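Long-range contacts in glycerol dehydratase (Clostridium butyricum, PDB 1R9D), which is thought to dehydrate glycerol to 3-hydroxypropionaldehyde without coenzyme B12, as a glycyl radical enzyme: residues 164-168 with 435-440; 282-287 with 426-432. All blocks are in the same frame, centred on the assembly; numbering follows the deposited sequence.

Contacts 1 and 2 lie side by side near the middle of the chain, their centres about 5 Å apart, and both are largely buried. They hold the same element, the two-stranded hairpin of strands 429-431 and 435-437: residues 164-168 pack against the second strand and residues 282-287 against the first. At one end both reach glycerol, through His-164 and Glu-435 in contact 1 and through Ser-282 in contact 2. Beyond that pocket contact 1 relies on backbone and amide hydrogen bonds and on waters, with no salt bridge between its segments, whereas contact 2 ends in one. The two join where Asp-427 pairs with Lys-438 and Ser-166 OG bonds to Ser-284 O.

Contact 1: residues 164-168 with 435-440. With GOL (glycerol), chain C.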
ATOM      1  N   HIS A 164      13.023   2.162 -19.212  1.00 22.60           N
ATOM      2  CA  HIS A 164      13.028   3.489 -19.843  1.00 23.09           C
ATOM      3  C   HIS A 164      13.667   4.526 -18.944  1.00 23.40           C
ATOM      4  O   HIS A 164      13.031   5.501 -18.520  1.00 22.99           O
ATOM      5  CB  HIS A 164      11.604   3.906 -20.212  1.00 22.53           C
ATOM      6  CG  HIS A 164      11.019   3.080 -21.311  1.00 24.13           C
ATOM      7  ND1 HIS A 164      10.720   1.743 -21.156  1.00 24.68           N
ATOM      8  CD2 HIS A 164      10.775   3.373 -22.611  1.00 23.77           C
ATOM      9  CE1 HIS A 164      10.323   1.246 -22.314  1.00 23.98           C
ATOM     10  NE2 HIS A 164      10.348   2.214 -23.212  1.00 24.06           N
ATOM     11  N   VAL A 165      14.951   4.327 -18.686  1.00 22.16           N
ATOM     12  CA  VAL A 165      15.668   5.206 -17.786  1.00 22.98           C
ATOM     13  C   VAL A 165      17.174   5.136 -18.001  1.00 22.71           C
ATOM     14  O   VAL A 165      17.702   4.119 -18.451  1.00 22.31           O
ATOM     15  CB  VAL A 165      15.337   4.793 -16.322  1.00 23.16           C
ATOM     16  CG1 VAL A 165      15.741   3.336 -16.109  1.00 24.40           C
ATOM     17  CG2 VAL A 165      16.050   5.690 -15.319  1.00 24.54           C
ATOM     18  N   SER A 166      17.851   6.241 -17.715  1.00 23.23           N
ATOM     19  CA  SER A 166      19.301   6.294 -17.782  1.00 24.65           C
ATOM     20  C   SER A 166      19.686   6.692 -16.360  1.00 24.95           C
ATOM     21  O   SER A 166      19.464   7.834 -15.949  1.00 24.86           O
ATOM     22  CB  SER A 166      19.785   7.353 -18.771  1.00 25.89           C
ATOM     23  OG  SER A 166      21.204   7.362 -18.821  1.00 27.33           O
ATOM     24  N   VAL A 167      20.227   5.742 -15.599  1.00 24.41           N
ATOM     25  CA  VAL A 167      20.612   6.011 -14.220  1.00 23.79           C
ATOM     26  C   VAL A 167      21.863   6.870 -14.130  1.00 23.94           C
ATOM     27  O   VAL A 167      22.488   7.189 -15.141  1.00 22.83           O
ATOM     28  CB  VAL A 167      20.842   4.701 -13.431  1.00 24.08           C
ATOM     29  CG1 VAL A 167      19.595   3.835 -13.499  1.00 24.68           C
ATOM     30  CG2 VAL A 167      22.052   3.954 -13.982  1.00 23.34           C
ATOM     31  N   ASP A 168      22.223   7.247 -12.908  1.00 24.32           N
ATOM     32  CA  ASP A 168      23.394   8.078 -12.680  1.00 26.56           C
ATOM     33  C   ASP A 168      24.656   7.209 -12.721  1.00 27.63           C
ATOM     34  O   ASP A 168      25.312   7.015 -11.694  1.00 27.92           O
ATOM     35  CB  ASP A 168      23.286   8.760 -11.314  1.00 27.42           C
ATOM     36  CG  ASP A 168      24.175   9.985 -11.194  1.00 29.66           C
ATOM     37  OD1 ASP A 168      25.163  10.098 -11.955  1.00 30.75           O
ATOM     38  OD2 ASP A 168      23.891  10.837 -10.321  1.00 30.36           O
ATOM     39  N   GLU A 435      13.078   9.299 -26.967  1.00 22.38           N
ATOM     40  CA  GLU A 435      12.608  10.009 -25.773  1.00 22.33           C
ATOM     41  C   GLU A 435      13.703  10.692 -24.932  1.00 22.87           C
ATOM     42  O   GLU A 435      14.523  10.032 -24.296  1.00 22.72           O
ATOM     43  CB  GLU A 435      11.797   9.026 -24.911  1.00 23.02           C
ATOM     44  CG  GLU A 435      10.798   8.163 -25.732  1.00 24.62           C
ATOM     45  CD  GLU A 435      11.290   6.731 -26.000  1.00 25.55           C
ATOM     46  OE1 GLU A 435      11.311   5.918 -25.048  1.00 25.06           O
ATOM     47  OE2 GLU A 435      11.656   6.410 -27.157  1.00 23.43           O
ATOM     48  N   PRO A 436      13.710  12.037 -24.896  1.00 23.44           N
ATOM     49  CA  PRO A 436      14.722  12.768 -24.125  1.00 22.51           C
ATOM     50  C   PRO A 436      14.472  12.870 -22.620  1.00 22.47           C
ATOM     51  O   PRO A 436      13.328  12.910 -22.169  1.00 23.20           O
ATOM     52  CB  PRO A 436      14.736  14.165 -24.769  1.00 23.42           C
ATOM     53  CG  PRO A 436      13.626  14.155 -25.802  1.00 25.67           C
ATOM     54  CD  PRO A 436      12.757  12.965 -25.522  1.00 24.64           C
ATOM     55  N   GLN A 437      15.553  12.931 -21.847  1.00 22.30           N
ATOM     56  CA  GLN A 437      15.442  13.076 -20.394  1.00 21.84           C
ATOM     57  C   GLN A 437      16.782  13.478 -19.785  1.00 22.25           C
ATOM     58  O   GLN A 437      17.830  13.336 -20.413  1.00 22.01           O
ATOM     59  CB  GLN A 437      14.977  11.762 -19.731  1.00 22.76           C
ATOM     60  CG  GLN A 437      16.140  10.822 -19.313  1.00 23.62           C
ATOM     61  CD  GLN A 437      15.723   9.645 -18.424  1.00 23.88           C
ATOM     62  OE1 GLN A 437      16.573   9.016 -17.781  1.00 23.79           O
ATOM     63  NE2 GLN A 437      14.432   9.333 -18.397  1.00 22.28           N
ATOM     64  N   LYS A 438      16.731  14.002 -18.564  1.00 22.03           N
ATOM     65  CA  LYS A 438      17.939  14.358 -17.828  1.00 21.89           C
ATOM     66  C   LYS A 438      18.286  13.051 -17.110  1.00 21.04           C
ATOM     67  O   LYS A 438      17.550  12.603 -16.229  1.00 20.83           O
ATOM     68  CB  LYS A 438      17.643  15.458 -16.803  1.00 22.89           C
ATOM     69  CG  LYS A 438      18.671  15.563 -15.680  1.00 23.88           C
ATOM     70  CD  LYS A 438      20.079  15.851 -16.191  1.00 25.32           C
ATOM     71  CE  LYS A 438      21.037  15.987 -15.015  1.00 27.46           C
ATOM     72  NZ  LYS A 438      22.415  16.366 -15.426  1.00 29.66           N
ATOM     73  N   PRO A 439      19.401  12.415 -17.490  1.00 20.62           N
ATOM     74  CA  PRO A 439      19.772  11.156 -16.839  1.00 21.16           C
ATOM     75  C   PRO A 439      20.031  11.317 -15.346  1.00 21.46           C
ATOM     76  O   PRO A 439      20.496  12.369 -14.898  1.00 22.48           O
ATOM     77  CB  PRO A 439      21.037  10.737 -17.587  1.00 21.33           C
ATOM     78  CG  PRO A 439      20.876  11.372 -18.945  1.00 20.94           C
ATOM     79  CD  PRO A 439      20.345  12.743 -18.573  1.00 20.48           C
ATOM     80  N   GLY A 440      19.722  10.267 -14.592  1.00 21.50           N
ATOM     81  CA  GLY A 440      19.948  10.270 -13.157  1.00 22.69           C
ATOM     82  C   GLY A 440      19.011  11.107 -12.307  1.00 24.14           C
ATOM     83  O   GLY A 440      19.247  11.258 -11.110  1.00 24.42           O
TER
HETATM   84  C1  GOL C1801      10.163   1.036 -28.283  1.00 28.22           C
HETATM   85  O1  GOL C1801       8.916   1.661 -28.532  1.00 31.06           O
HETATM   86  C2  GOL C1801      10.731   1.434 -26.917  1.00 26.82           C
HETATM   87  O2  GOL C1801       9.805   1.094 -25.876  1.00 25.90           O
HETATM   88  C3  GOL C1801      11.005   2.937 -26.897  1.00 25.87           C
HETATM   89  O3  GOL C1801      11.602   3.328 -25.671  1.00 27.42           O
HETATM   90  O   HOH W   1      13.077   7.409 -16.584  1.00 21.81           O
HETATM   91  O   HOH W   2      21.911  12.601 -10.675  1.00 37.37           O
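His-164 and Glu-435 meet at the glycerol pocket, each holding a different hydroxyl of the ligand. His-164 NE2 donates to glycerol O2 at 2.9 Å, and O2 lies at the ring edge, in its plane. Glycerol O3 donates to Glu-435 OE1 at 2.7 Å, the carboxylate being turned to the ligand by a bend of the glutamate chain at chi2 (101°). Between the two side chains themselves there is just an edge contact: OE1 of Glu-435 sits in the imidazole plane, 3.6 Å from CD2 of His-164. His-164 ND1 bonds to Val-162 O and Glu-435 OE2 to Cys-433 N, which would restrain the rotation of both groups. Asp-447, His-281 and Ser-282 complete the grip on glycerol.

Farther along, the extended side chain of Gln-437 reaches the backbone of the other segment. Its OE1 accepts from the backbone N of Ser-166 at 3.1 Å, with the donor 37° above the carbonyl plane. The NE2 of Gln-437 bonds to His-446 and also to a water that reaches His-164 O. Next in line, Gly-440 N donates to Ser-166 O at 2.8 Å. With OG anti to its own backbone N (chi1 -179°), Ser-166 lays OG 3.6 Å from Pro-439 CB, and the same OG bonds to Ser-284 O. A second water lies between Asp-168 OD2 and Gly-440 O; Asp-168 OD1 caps helix 169-190 at Lys-171 N.

The hairpin bearing Glu-435, with Cys-433 at its turn, probably corresponds to the cysteine loop of glycyl radical enzymes. The two segments address different hydroxyls, which would favour one orientation of glycerol, consistent with a substrate-binding role.

Contact 2: residues 282-287 with 426-432; sequences SISPAR and RDYGIIG
Ser-284 and Gly-432 close one end of this contact: Gly-432 N donates to Ser-284 OG at 3.1 Å, along a fairly straight path (164°), and the same OG donates weakly to Ser-282 O. Ser-282 presses its OG to within 3.2 Å of Gly-432 CA, and this hydroxyl bonds to glycerol O3. Ile-431 fills the angle between the two serines, its CG2 touching Ser-282 O at 3.7 Å and its CD1 lying against Ser-284 CB. In the middle Ala-286 brings its methyl group, CB, over the bare backbone of Gly-429, 4.3 Å from CA.

At the other end Arg-287 reaches past the loop that leads into strand 429-431, its CD passing 3.5 Å from Tyr-428 O. A bend at chi3 (79°) then turns the guanidinium to Asp-427, where NH1 forms a salt bridge with OD1 at 2.9 Å. Asp-427 OD1 is met on its anti side and somewhat out of the carboxylate plane, and the guanidinium and carboxylate planes are 55° apart: a single-bond pairing.

In the second shell the NH2 of Arg-287 is taken by the carbonyls of Gly-345 and Gln-347, while OD2 of Asp-427 pairs with Lys-438, so the carboxylate lies between two cations, probably stabilising its charge.

Ile-283 and Pro-285 face helix 260-277, and Tyr-428 rests on helix 408-417. Strand 341-344 meets both segments through Arg-287 and Ile-430. Loop 282-287 thus runs beside the glycerol site along the first strand of the antiparallel hairpin, whose strands pair by a Gly-429 to Gln-437 backbone hydrogen bond.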
ATOM      1  N   SER A 282      14.791  -0.408 -22.762  1.00 23.63           N
ATOM      2  CA  SER A 282      15.202   0.976 -22.939  1.00 23.47           C
ATOM      3  C   SER A 282      16.048   1.452 -21.760  1.00 23.80           C
ATOM      4  O   SER A 282      15.944   2.597 -21.320  1.00 22.24           O
ATOM      5  CB  SER A 282      13.987   1.887 -23.147  1.00 23.69           C
ATOM      6  OG  SER A 282      13.438   1.673 -24.439  1.00 21.57           O
ATOM      7  N   ILE A 283      16.864   0.544 -21.224  1.00 22.95           N
ATOM      8  CA  ILE A 283      17.785   0.892 -20.150  1.00 22.79           C
ATOM      9  C   ILE A 283      18.893   1.525 -20.985  1.00 23.30           C
ATOM     10  O   ILE A 283      19.679   0.830 -21.637  1.00 24.58           O
ATOM     11  CB  ILE A 283      18.304  -0.365 -19.412  1.00 22.27           C
ATOM     12  CG1 ILE A 283      17.123  -1.131 -18.813  1.00 21.43           C
ATOM     13  CG2 ILE A 283      19.281   0.041 -18.312  1.00 21.68           C
ATOM     14  CD1 ILE A 283      16.221  -0.288 -17.891  1.00 22.46           C
ATOM     15  N   SER A 284      18.943   2.852 -20.965  1.00 22.41           N
ATOM     16  CA  SER A 284      19.871   3.589 -21.808  1.00 22.45           C
ATOM     17  C   SER A 284      21.106   4.223 -21.206  1.00 21.61           C
ATOM     18  O   SER A 284      21.016   5.060 -20.309  1.00 20.12           O
ATOM     19  CB  SER A 284      19.084   4.665 -22.558  1.00 22.83           C
ATOM     20  OG  SER A 284      17.914   4.105 -23.134  1.00 23.51           O
ATOM     21  N   PRO A 285      22.290   3.845 -21.720  1.00 21.70           N
ATOM     22  CA  PRO A 285      23.575   4.371 -21.255  1.00 21.96           C
ATOM     23  C   PRO A 285      23.637   5.898 -21.392  1.00 22.92           C
ATOM     24  O   PRO A 285      24.348   6.571 -20.650  1.00 22.86           O
ATOM     25  CB  PRO A 285      24.579   3.669 -22.166  1.00 23.26           C
ATOM     26  CG  PRO A 285      23.924   2.336 -22.406  1.00 22.32           C
ATOM     27  CD  PRO A 285      22.491   2.741 -22.678  1.00 23.18           C
ATOM     28  N   ALA A 286      22.884   6.431 -22.351  1.00 23.39           N
ATOM     29  CA  ALA A 286      22.849   7.871 -22.598  1.00 23.53           C
ATOM     30  C   ALA A 286      24.222   8.468 -22.925  1.00 23.57           C
ATOM     31  O   ALA A 286      24.920   7.953 -23.796  1.00 23.47           O
ATOM     32  CB  ALA A 286      22.217   8.596 -21.413  1.00 24.88           C
ATOM     33  N   ARG A 287      24.615   9.534 -22.226  1.00 23.84           N
ATOM     34  CA  ARG A 287      25.881  10.220 -22.518  1.00 24.29           C
ATOM     35  C   ARG A 287      27.164   9.517 -22.081  1.00 24.56           C
ATOM     36  O   ARG A 287      27.965  10.066 -21.319  1.00 24.68           O
ATOM     37  CB  ARG A 287      25.851  11.640 -21.942  1.00 24.40           C
ATOM     38  CG  ARG A 287      24.613  12.437 -22.329  1.00 24.71           C
ATOM     39  CD  ARG A 287      24.811  13.926 -22.095  1.00 22.24           C
ATOM     40  NE  ARG A 287      25.587  14.563 -23.162  1.00 22.54           N
ATOM     41  CZ  ARG A 287      25.937  15.847 -23.164  1.00 23.09           C
ATOM     42  NH1 ARG A 287      25.588  16.628 -22.150  1.00 22.25           N
ATOM     43  NH2 ARG A 287      26.615  16.362 -24.188  1.00 23.01           N
ATOM     44  N   ARG A 426      20.212  20.900 -20.882  1.00 22.46           N
ATOM     45  CA  ARG A 426      21.409  20.868 -21.713  1.00 23.16           C
ATOM     46  C   ARG A 426      22.166  19.549 -21.599  1.00 24.28           C
ATOM     47  O   ARG A 426      22.938  19.193 -22.489  1.00 24.10           O
ATOM     48  CB  ARG A 426      22.355  22.017 -21.342  1.00 23.07           C
ATOM     49  CG  ARG A 426      21.947  23.357 -21.919  1.00 22.93           C
ATOM     50  CD  ARG A 426      22.844  24.477 -21.425  1.00 25.66           C
ATOM     51  NE  ARG A 426      22.562  25.732 -22.120  1.00 27.06           N
ATOM     52  CZ  ARG A 426      22.955  26.924 -21.689  1.00 28.64           C
ATOM     53  NH1 ARG A 426      23.646  27.023 -20.562  1.00 28.60           N
ATOM     54  NH2 ARG A 426      22.659  28.016 -22.386  1.00 29.31           N
ATOM     55  N   ASP A 427      21.933  18.821 -20.512  1.00 24.53           N
ATOM     56  CA  ASP A 427      22.624  17.554 -20.286  1.00 25.22           C
ATOM     57  C   ASP A 427      21.752  16.341 -20.628  1.00 24.46           C
ATOM     58  O   ASP A 427      21.957  15.252 -20.102  1.00 24.73           O
ATOM     59  CB  ASP A 427      23.073  17.486 -18.819  1.00 27.00           C
ATOM     60  CG  ASP A 427      24.103  16.400 -18.568  1.00 31.12           C
ATOM     61  OD1 ASP A 427      25.079  16.310 -19.345  1.00 30.02           O
ATOM     62  OD2 ASP A 427      23.940  15.643 -17.584  1.00 34.36           O
ATOM     63  N   TYR A 428      20.794  16.525 -21.528  1.00 23.01           N
ATOM     64  CA  TYR A 428      19.898  15.438 -21.891  1.00 22.42           C
ATOM     65  C   TYR A 428      20.543  14.295 -22.663  1.00 21.80           C
ATOM     66  O   TYR A 428      21.567  14.458 -23.326  1.00 21.39           O
ATOM     67  CB  TYR A 428      18.709  15.975 -22.707  1.00 22.11           C
ATOM     68  CG  TYR A 428      18.978  16.160 -24.189  1.00 21.51           C
ATOM     69  CD1 TYR A 428      18.799  15.105 -25.092  1.00 20.37           C
ATOM     70  CD2 TYR A 428      19.415  17.386 -24.690  1.00 20.14           C
ATOM     71  CE1 TYR A 428      19.048  15.270 -26.451  1.00 21.84           C
ATOM     72  CE2 TYR A 428      19.668  17.560 -26.049  1.00 20.97           C
ATOM     73  CZ  TYR A 428      19.480  16.499 -26.922  1.00 20.98           C
ATOM     74  OH  TYR A 428      19.704  16.680 -28.268  1.00 23.38           O
ATOM     75  N   GLY A 429      19.911  13.133 -22.554  1.00 21.20           N
ATOM     76  CA  GLY A 429      20.341  11.952 -23.271  1.00 21.23           C
ATOM     77  C   GLY A 429      19.050  11.386 -23.820  1.00 21.33           C
ATOM     78  O   GLY A 429      17.976  11.873 -23.462  1.00 21.13           O
ATOM     79  N   ILE A 430      19.129  10.378 -24.681  1.00 20.51           N
ATOM     80  CA  ILE A 430      17.925   9.782 -25.238  1.00 21.37           C
ATOM     81  C   ILE A 430      17.606   8.416 -24.632  1.00 22.43           C
ATOM     82  O   ILE A 430      18.502   7.604 -24.396  1.00 23.45           O
ATOM     83  CB  ILE A 430      18.047   9.626 -26.771  1.00 22.27           C
ATOM     84  CG1 ILE A 430      18.132  11.013 -27.425  1.00 21.37           C
ATOM     85  CG2 ILE A 430      16.849   8.848 -27.316  1.00 21.51           C
ATOM     86  CD1 ILE A 430      16.909  11.882 -27.180  1.00 21.08           C
ATOM     87  N   ILE A 431      16.325   8.183 -24.379  1.00 22.32           N
ATOM     88  CA  ILE A 431      15.847   6.915 -23.833  1.00 22.30           C
ATOM     89  C   ILE A 431      15.194   6.113 -24.956  1.00 22.87           C
ATOM     90  O   ILE A 431      14.421   6.657 -25.735  1.00 21.99           O
ATOM     91  CB  ILE A 431      14.777   7.136 -22.738  1.00 22.38           C
ATOM     92  CG1 ILE A 431      15.367   7.957 -21.591  1.00 23.25           C
ATOM     93  CG2 ILE A 431      14.246   5.788 -22.238  1.00 22.54           C
ATOM     94  CD1 ILE A 431      16.652   7.373 -21.007  1.00 23.50           C
ATOM     95  N   GLY A 432      15.517   4.825 -25.043  1.00 21.95           N
ATOM     96  CA  GLY A 432      14.919   3.970 -26.056  1.00 21.46           C
ATOM     97  C   GLY A 432      15.082   4.391 -27.508  1.00 22.69           C
ATOM     98  O   GLY A 432      16.167   4.287 -28.075  1.00 23.05           O
TER